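Local coordinates for PHOX (Pseudomonas fluorescens, PDB 4A9V), which hydrolyses phosphate monoesters as an alkaline phosphatase, using an iron-calcium cofactor held in a beta-propeller, at residues A[29-34]-A[577-582]; A[152-157]-A[264-269]; A[158-163]-A[242-247]. One frame throughout, in Å; residues are numbered along the deposited sequence.

Interaction 1 (A[29-34]-A[577-582]); sequences GYKSSV and TREDGG
One face of the Tyr30 ring is met by Arg578, whose CG sits 3.3 Å above the ring plane toward the rim in a CH-pi contact, while Phe524 packs against the same tyrosine edge-to-face. The Arg578 guanidinium is turned 58° from the ring; Gly582 CA lies over one face, and its edge grips the Asp580 carboxylate side-on in a salt bridge, NE to OD1 and NH2 to OD2. Chi1 of -79°, with CG opposite the carbonyl carbon, carries the tyrosine ring across the Arg578 side chain, and its OH bonds to the backbone N of Gly585. On the sheet face bearing Lys31 and Thr577, the lysine bends at chi4 and NZ donates a 2.6 Å hydrogen bond to Thr577 OG1. A leucine for Tyr30 would probably leave Arg578 CG without its aromatic floor and Gly585 N without its hydroxyl mate. Lys31 N donates to Thr577 O over 2.9 Å, and Thr577 N to Lys31 O in return. Glu579 N, just inside the type I turn 578-581, donates to Gly29 O at 2.8 Å. An early strand thus pairs antiparallel with the last strand in one four-stranded sheet, consistent with the "velcro" ring closure of a beta-propeller.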
loop_
_atom_site.group_PDB
_atom_site.type_symbol
_atom_site.label_atom_id
_atom_site.label_comp_id
_atom_site.label_asym_id
_atom_site.label_seq_id
_atom_site.Cartn_x
_atom_site.Cartn_y
_atom_site.Cartn_z
ATOM N N GLY A 29 -20.383 -21.574 -0.552
ATOM C CA GLY A 29 -19.481 -22.406 0.231
ATOM C C GLY A 29 -18.407 -21.635 0.972
ATOM O O GLY A 29 -17.559 -22.231 1.627
ATOM N N TYR A 30 -18.469 -20.307 0.905
ATOM C CA TYR A 30 -17.512 -19.432 1.589
ATOM C C TYR A 30 -18.196 -18.652 2.704
ATOM O O TYR A 30 -19.382 -18.335 2.620
ATOM C CB TYR A 30 -16.875 -18.452 0.594
ATOM C CG TYR A 30 -15.775 -19.085 -0.229
ATOM C CD1 TYR A 30 -16.054 -19.781 -1.396
ATOM C CD2 TYR A 30 -14.456 -19.015 0.187
ATOM C CE1 TYR A 30 -15.042 -20.386 -2.125
ATOM C CE2 TYR A 30 -13.440 -19.581 -0.550
ATOM C CZ TYR A 30 -13.732 -20.251 -1.714
ATOM O OH TYR A 30 -12.702 -20.834 -2.410
ATOM N N LYS A 31 -17.425 -18.297 3.722
ATOM C CA LYS A 31 -17.944 -17.494 4.815
ATOM C C LYS A 31 -16.905 -16.484 5.263
ATOM O O LYS A 31 -15.727 -16.577 4.906
ATOM C CB LYS A 31 -18.371 -18.372 5.991
ATOM C CG LYS A 31 -17.286 -19.281 6.531
ATOM C CD LYS A 31 -17.842 -20.241 7.574
ATOM C CE LYS A 31 -16.849 -21.344 7.901
ATOM N NZ LYS A 31 -15.597 -20.818 8.523
ATOM N N SER A 32 -17.378 -15.464 5.966
ATOM C CA SER A 32 -16.522 -14.396 6.459
ATOM C C SER A 32 -16.827 -14.098 7.914
ATOM O O SER A 32 -17.941 -14.312 8.387
ATOM C CB SER A 32 -16.693 -13.123 5.627
ATOM O OG SER A 32 -17.983 -12.564 5.780
ATOM N N SER A 33 -15.785 -13.679 8.622
ATOM C CA SER A 33 -15.876 -13.282 10.020
ATOM C C SER A 33 -14.997 -12.050 10.216
ATOM O O SER A 33 -13.952 -11.937 9.591
ATOM C CB SER A 33 -15.373 -14.424 10.912
ATOM O OG SER A 33 -15.707 -14.205 12.270
ATOM N N VAL A 34 -15.375 -11.176 11.141
ATOM C CA VAL A 34 -14.515 -10.059 11.511
ATOM C C VAL A 34 -13.397 -10.544 12.420
ATOM O O VAL A 34 -13.655 -11.102 13.484
ATOM C CB VAL A 34 -15.308 -8.962 12.238
ATOM C CG1 VAL A 34 -14.369 -7.886 12.751
ATOM C CG2 VAL A 34 -16.366 -8.364 11.321
ATOM N N THR A 577 -13.032 -17.975 4.770
ATOM C CA THR A 577 -12.768 -19.406 4.802
ATOM C C THR A 577 -13.803 -20.140 3.947
ATOM O O THR A 577 -14.855 -19.598 3.610
ATOM C CB THR A 577 -12.819 -19.947 6.244
ATOM O OG1 THR A 577 -14.079 -19.609 6.833
ATOM C CG2 THR A 577 -11.686 -19.373 7.091
ATOM N N ARG A 578 -13.512 -21.404 3.650
ATOM C CA ARG A 578 -14.495 -22.324 3.086
ATOM C C ARG A 578 -15.216 -23.087 4.191
ATOM O O ARG A 578 -14.592 -23.600 5.119
ATOM C CB ARG A 578 -13.816 -23.310 2.125
ATOM C CG ARG A 578 -13.476 -22.696 0.776
ATOM C CD ARG A 578 -12.453 -23.510 0.002
ATOM N NE ARG A 578 -12.870 -24.890 -0.198
ATOM C CZ ARG A 578 -12.341 -25.717 -1.095
ATOM N NH1 ARG A 578 -11.359 -25.315 -1.888
ATOM N NH2 ARG A 578 -12.775 -26.965 -1.176
ATOM N N GLU A 579 -16.520 -23.275 4.007
ATOM C CA GLU A 579 -17.310 -24.113 4.902
ATOM C C GLU A 579 -16.755 -25.532 4.973
ATOM O O GLU A 579 -16.784 -26.159 6.033
ATOM C CB GLU A 579 -18.775 -24.134 4.449
ATOM C CG GLU A 579 -19.455 -22.775 4.549
ATOM C CD GLU A 579 -20.761 -22.700 3.780
ATOM O OE1 GLU A 579 -21.196 -23.732 3.225
ATOM O OE2 GLU A 579 -21.361 -21.605 3.739
ATOM N N ASP A 580 -16.204 -26.021 3.865
ATOM C CA ASP A 580 -15.678 -27.384 3.816
ATOM C C ASP A 580 -14.204 -27.487 4.219
ATOM O O ASP A 580 -13.647 -28.587 4.248
ATOM C CB ASP A 580 -15.872 -27.982 2.422
ATOM C CG ASP A 580 -14.994 -27.326 1.368
ATOM O OD1 ASP A 580 -14.085 -26.553 1.736
ATOM O OD2 ASP A 580 -15.181 -27.637 0.168
ATOM N N GLY A 581 -13.632 -26.386 4.699
ATOM C CA GLY A 581 -12.310 -26.424 5.322
ATOM C C GLY A 581 -11.154 -26.458 4.333
ATOM O O GLY A 581 -9.996 -26.599 4.730
ATOM N N GLY A 582 -11.456 -26.303 3.048
ATOM C CA GLY A 582 -10.437 -26.396 2.011
ATOM C C GLY A 582 -9.697 -25.100 1.729
ATOM O O GLY A 582 -9.901 -24.078 2.393
HETATM O O HOH W 1 -16.893 -24.913 1.164
#

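Interaction 2 (A[152-157]-A[264-269]); sequences SGPAAG and RTALGR. With EDO (1,2-ethanediol), chain P; EDO (1,2-ethanediol), chain M.
Ser152 and Arg264 form a parallel beta bridge, their CA atoms 5.5 Å apart, where strands 148-152 and 262-264 run side by side as neighbours in a six-stranded mixed sheet. Both segments then leave the sheet: residues 153-156 make a type I turn, and residues 264-268 curl through successive tight turns closed by Leu267 N to Arg264 O and Gly268 N to Thr265 O. At Gly153 the backbone angles, with a positive phi of 89°, already call for glycine, and a CB there would also run into Thr265 OG1, so the close approach probably depends on it. Thr265 carries the junction. Its backbone N donates to Ser152 O over 3.1 Å, and its hydroxyl donates to that same oxygen over 2.7 Å, so two donors from one residue hold the carbonyl. The hydroxyl can do this because chi1 of 65° places OG1 between the backbone N and the carbonyl carbon. OG1 in turn accepts from Ala155 N, tying the turn to the strand end. Ala155 CB packs on Thr265 CB, and Pro154 CD lies against Ala266 CB at 3.8 Å. On the sheet face shared by Ser152 and Arg264, Asp320 takes bonds from both Ser152 OG and Arg264 NH1, while Glu251 pairs with Arg264 NE. Ser152 CB lies obliquely to the guanidinium, 3.9 Å from Arg264 NH1.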
loop_
_atom_site.group_PDB
_atom_site.type_symbol
_atom_site.label_atom_id
_atom_site.label_comp_id
_atom_site.label_asym_id
_atom_site.label_seq_id
_atom_site.Cartn_x
_atom_site.Cartn_y
_atom_site.Cartn_z
ATOM N N SER A 152 17.857 5.541 9.264
ATOM C CA SER A 152 19.122 4.933 8.881
ATOM C C SER A 152 19.340 5.044 7.376
ATOM O O SER A 152 18.484 5.547 6.642
ATOM C CB SER A 152 19.179 3.470 9.330
ATOM O OG SER A 152 20.521 3.005 9.379
ATOM N N GLY A 153 20.502 4.593 6.918
ATOM C CA GLY A 153 20.843 4.643 5.499
ATOM C C GLY A 153 21.523 5.958 5.154
ATOM O O GLY A 153 21.823 6.770 6.033
ATOM N N PRO A 154 21.763 6.186 3.860
ATOM C CA PRO A 154 22.666 7.262 3.479
ATOM C C PRO A 154 22.181 8.657 3.859
ATOM O O PRO A 154 22.991 9.573 3.959
ATOM C CB PRO A 154 22.760 7.115 1.963
ATOM C CG PRO A 154 22.555 5.656 1.736
ATOM C CD PRO A 154 21.511 5.256 2.745
ATOM N N ALA A 155 20.871 8.848 3.984
ATOM C CA ALA A 155 20.339 10.170 4.288
ATOM C C ALA A 155 20.241 10.436 5.787
ATOM O O ALA A 155 19.990 11.564 6.183
ATOM C CB ALA A 155 18.987 10.378 3.618
ATOM N N ALA A 156 20.457 9.422 6.621
ATOM C CA ALA A 156 20.469 9.643 8.066
ATOM C C ALA A 156 21.536 10.669 8.429
ATOM O O ALA A 156 22.667 10.595 7.953
ATOM C CB ALA A 156 20.724 8.340 8.801
ATOM N N GLY A 157 21.157 11.661 9.226
ATOM C CA GLY A 157 22.104 12.662 9.697
ATOM C C GLY A 157 22.382 13.785 8.714
ATOM O O GLY A 157 23.184 14.668 8.998
ATOM N N ARG A 264 14.246 3.428 6.265
ATOM C CA ARG A 264 15.335 2.909 5.445
ATOM C C ARG A 264 15.551 3.832 4.238
ATOM O O ARG A 264 14.959 3.647 3.175
ATOM C CB ARG A 264 15.021 1.479 4.998
ATOM C CG ARG A 264 14.945 0.492 6.151
ATOM C CD ARG A 264 16.287 0.324 6.849
ATOM N NE ARG A 264 16.240 -0.702 7.885
ATOM C CZ ARG A 264 17.229 -0.960 8.734
ATOM N NH1 ARG A 264 18.383 -0.315 8.631
ATOM N NH2 ARG A 264 17.065 -1.869 9.676
ATOM N N THR A 265 16.395 4.845 4.409
ATOM C CA THR A 265 16.521 5.885 3.398
ATOM C C THR A 265 17.158 5.414 2.084
ATOM O O THR A 265 16.972 6.064 1.056
ATOM C CB THR A 265 17.227 7.156 3.917
ATOM O OG1 THR A 265 18.591 6.870 4.255
ATOM C CG2 THR A 265 16.490 7.736 5.120
ATOM N N ALA A 266 17.871 4.288 2.088
ATOM C CA ALA A 266 18.430 3.769 0.843
ATOM C C ALA A 266 17.353 3.405 -0.176
ATOM O O ALA A 266 17.642 3.294 -1.363
ATOM C CB ALA A 266 19.333 2.572 1.100
ATOM N N LEU A 267 16.122 3.193 0.281
ATOM C CA LEU A 267 15.026 2.809 -0.607
ATOM C C LEU A 267 14.294 4.022 -1.190
ATOM O O LEU A 267 13.404 3.862 -2.024
ATOM C CB LEU A 267 14.044 1.873 0.111
ATOM C CG LEU A 267 14.430 0.391 0.155
ATOM C CD1 LEU A 267 15.765 0.147 0.853
ATOM C CD2 LEU A 267 13.325 -0.415 0.823
ATOM N N GLY A 268 14.750 5.228 -0.852
ATOM C CA GLY A 268 14.265 6.440 -1.505
ATOM C C GLY A 268 13.016 7.028 -0.868
ATOM O O GLY A 268 12.272 6.325 -0.174
ATOM N N ARG A 269 12.800 8.317 -1.111
ATOM C CA ARG A 269 11.653 9.044 -0.576
ATOM C C ARG A 269 10.688 9.387 -1.703
ATOM O O ARG A 269 11.078 10.006 -2.698
ATOM C CB ARG A 269 12.119 10.329 0.121
ATOM C CG ARG A 269 10.981 11.224 0.575
ATOM C CD ARG A 269 11.502 12.315 1.488
ATOM N NE ARG A 269 10.534 13.388 1.684
ATOM C CZ ARG A 269 10.388 14.432 0.877
ATOM N NH1 ARG A 269 11.121 14.553 -0.219
ATOM N NH2 ARG A 269 9.451 15.328 1.136
HETATM C C1 EDO P . 22.894 4.397 8.579
HETATM O O1 EDO P . 23.597 5.710 8.542
HETATM C C2 EDO P . 23.124 3.667 7.254
HETATM O O2 EDO P . 24.474 3.189 7.158
HETATM C C1 EDO M . 13.571 -3.651 12.310
HETATM O O1 EDO M . 14.114 -4.953 12.555
HETATM C C2 EDO M . 14.548 -2.854 11.452
HETATM O O2 EDO M . 15.780 -3.580 11.353
#

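Interaction 3 (A[158-163]-A[242-247]); sequences HELMKT and ELNRHG
Asn244 and Arg245 both turn CG away from their own carbonyl carbon (chi1 -62° and -70°), and the arginine then bends at chi2 and chi3, which brings two donor groups to consecutive carbonyls of 158-163. Asn244 ND2 donates to Leu160 O over 2.9 Å in a nearly straight bond with the oxygen close to the amide plane. Arg245 NH1 reaches Met161 O at 2.8 Å; it approaches almost along the line of the C=O bond, although the oxygen lies somewhat out of the guanidinium plane. Met161, whose chain folds at chi2 and chi3, carries SD to 3.3 Å from Asn244 O and CE beside Arg245 CA.

Thr163 approaches the arginine from one face: its CG2 lies 3.6 Å from Arg245 NE, while OG1 stands over the centre of the guanidinium. That hydroxyl is hydrogen-bonded to Asp166 N. Glu242 occupies the edge of the same guanidinium, with OE1 accepting from Arg245 NE at 2.8 Å from above the carboxylate plane, and its OE2 accepts from His246 NE2 and is shared with Arg233. A water links Thr163 OG1 to Glu242 OE1. Asp166 and Lys171 O take further bonds from the NH1 and NH2 of Arg245, so the buried guanidinium probably has its charge balanced by Glu242 and Asp166, and bonds on several sides restrain its turning.

Each segment includes a short 3-10 turn, and both belong to connections of the mixed sheet: segment 158-163 lies between strands 148-152 and 171-173, whereas the loop residues 242-247 lead into strand 249-252. Met161 and Arg245 rest on Ile151 of strand 148-152, Arg245 and His246 touch Val172 of strand 171-173, and Leu160 packs on helix 364-369.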
loop_
_atom_site.group_PDB
_atom_site.type_symbol
_atom_site.label_atom_id
_atom_site.label_comp_id
_atom_site.label_asym_id
_atom_site.label_seq_id
_atom_site.Cartn_x
_atom_site.Cartn_y
_atom_site.Cartn_z
ATOM N N HIS A 158 21.725 13.778 7.562
ATOM C CA HIS A 158 21.936 14.836 6.575
ATOM C C HIS A 158 21.363 16.138 7.067
ATOM O O HIS A 158 20.363 16.155 7.786
ATOM C CB HIS A 158 21.294 14.461 5.248
ATOM C CG HIS A 158 21.764 15.304 4.095
ATOM N ND1 HIS A 158 21.124 16.423 3.707
ATOM C CD2 HIS A 158 22.876 15.178 3.270
ATOM C CE1 HIS A 158 21.779 16.967 2.662
ATOM N NE2 HIS A 158 22.855 16.207 2.405
ATOM N N GLU A 159 21.926 17.247 6.598
ATOM C CA GLU A 159 21.386 18.569 6.906
ATOM C C GLU A 159 19.881 18.677 6.627
ATOM O O GLU A 159 19.144 19.273 7.410
ATOM C CB GLU A 159 22.136 19.631 6.107
ATOM C CG GLU A 159 23.488 20.006 6.697
ATOM C CD GLU A 159 23.401 20.452 8.147
ATOM O OE1 GLU A 159 22.824 21.530 8.403
ATOM O OE2 GLU A 159 24.076 19.829 8.992
ATOM N N LEU A 160 19.424 18.097 5.520
ATOM C CA LEU A 160 18.012 18.192 5.138
ATOM C C LEU A 160 17.085 17.405 6.067
ATOM O O LEU A 160 15.865 17.543 5.994
ATOM C CB LEU A 160 17.808 17.688 3.711
ATOM C CG LEU A 160 18.339 18.600 2.608
ATOM C CD1 LEU A 160 18.221 17.912 1.259
ATOM C CD2 LEU A 160 17.609 19.933 2.610
ATOM N N MET A 161 17.671 16.566 6.916
ATOM C CA MET A 161 16.907 15.706 7.816
ATOM C C MET A 161 16.937 16.210 9.256
ATOM O O MET A 161 16.410 15.561 10.149
ATOM C CB MET A 161 17.440 14.272 7.765
ATOM C CG MET A 161 17.434 13.676 6.372
ATOM S SD MET A 161 15.777 13.360 5.720
ATOM C CE MET A 161 15.448 11.771 6.464
ATOM N N LYS A 162 17.571 17.355 9.475
ATOM C CA LYS A 162 17.660 17.956 10.800
ATOM C C LYS A 162 16.548 18.980 11.009
ATOM O O LYS A 162 16.229 19.757 10.116
ATOM C CB LYS A 162 19.026 18.630 10.982
ATOM C CG LYS A 162 20.201 17.662 10.938
ATOM C CD LYS A 162 21.530 18.396 10.990
ATOM C CE LYS A 162 22.692 17.417 10.968
ATOM N NZ LYS A 162 24.007 18.109 11.059
ATOM N N THR A 163 15.991 18.998 12.215
ATOM C CA THR A 163 14.974 19.971 12.583
ATOM C C THR A 163 15.327 20.554 13.946
ATOM O O THR A 163 16.221 20.059 14.634
ATOM C CB THR A 163 13.598 19.305 12.700
ATOM O OG1 THR A 163 13.656 18.322 13.734
ATOM C CG2 THR A 163 13.186 18.659 11.387
ATOM N N GLU A 242 10.815 18.810 8.377
ATOM C CA GLU A 242 9.998 17.669 8.782
ATOM C C GLU A 242 9.405 16.960 7.567
ATOM O O GLU A 242 9.247 15.743 7.589
ATOM C CB GLU A 242 8.901 18.074 9.768
ATOM C CG GLU A 242 8.147 16.895 10.379
ATOM C CD GLU A 242 8.967 16.049 11.336
ATOM O OE1 GLU A 242 10.118 16.424 11.647
ATOM O OE2 GLU A 242 8.450 14.996 11.783
ATOM N N LEU A 243 9.141 17.695 6.486
ATOM C CA LEU A 243 8.638 17.075 5.256
ATOM C C LEU A 243 9.591 16.001 4.727
ATOM O O LEU A 243 9.169 15.085 4.021
ATOM C CB LEU A 243 8.418 18.157 4.193
ATOM C CG LEU A 243 7.494 17.763 3.037
ATOM C CD1 LEU A 243 6.047 17.703 3.499
ATOM C CD2 LEU A 243 7.643 18.711 1.859
ATOM N N ASN A 244 10.885 16.155 4.996
ATOM C CA ASN A 244 11.888 15.238 4.469
ATOM C C ASN A 244 12.013 13.954 5.276
ATOM O O ASN A 244 12.617 12.987 4.812
ATOM C CB ASN A 244 13.248 15.921 4.398
ATOM C CG ASN A 244 13.249 17.103 3.470
ATOM O OD1 ASN A 244 12.514 17.130 2.489
ATOM N ND2 ASN A 244 14.060 18.103 3.789
ATOM N N ARG A 245 11.437 13.945 6.474
ATOM C CA ARG A 245 11.605 12.852 7.424
ATOM C C ARG A 245 10.440 11.853 7.348
ATOM O O ARG A 245 10.359 10.923 8.155
ATOM C CB ARG A 245 11.787 13.423 8.829
ATOM C CG ARG A 245 13.138 14.123 8.984
ATOM C CD ARG A 245 13.096 15.367 9.849
ATOM N NE ARG A 245 12.605 15.111 11.200
ATOM C CZ ARG A 245 13.343 14.611 12.182
ATOM N NH1 ARG A 245 14.623 14.332 11.983
ATOM N NH2 ARG A 245 12.798 14.388 13.368
ATOM N N HIS A 246 9.645 11.984 6.289
ATOM C CA HIS A 246 8.531 11.101 5.972
ATOM C C HIS A 246 8.503 10.885 4.480
ATOM O O HIS A 246 9.150 11.615 3.717
ATOM C CB HIS A 246 7.217 11.709 6.468
ATOM C CG HIS A 246 7.227 12.018 7.935
ATOM N ND1 HIS A 246 7.025 11.064 8.876
ATOM C CD2 HIS A 246 7.623 13.166 8.610
ATOM C CE1 HIS A 246 7.247 11.602 10.092
ATOM N NE2 HIS A 246 7.625 12.879 9.929
ATOM N N GLY A 247 7.798 9.838 4.054
ATOM C CA GLY A 247 7.863 9.361 2.676
ATOM C C GLY A 247 8.877 8.242 2.467
ATOM O O GLY A 247 9.414 8.086 1.367
HETATM O O HOH W 2 10.970 17.575 14.024
#

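Overall arrangement
From the N terminus, strand 30-37 comes first and pairs with strand 572-578 near the C terminus, so interaction 1 closes a loop of 542 residues that encloses both other contacts. Within it, interaction 2 joins 152-157 to 264-269, and interaction 3, joining 158-163 to 242-247, falls entirely inside that smaller loop; none cross. Interactions 2 and 3 are neighbours, their centres 10 Å apart, and touch directly: Arg269 NH2 probably bonds to Leu243 O, and Ala155 O packs on Met161 CG. Together they tie the connections of the mixed sheet to one another. Across the chain's centre, about 43 and 47 Å from them between centres, interaction 1 joins regions near the two ends.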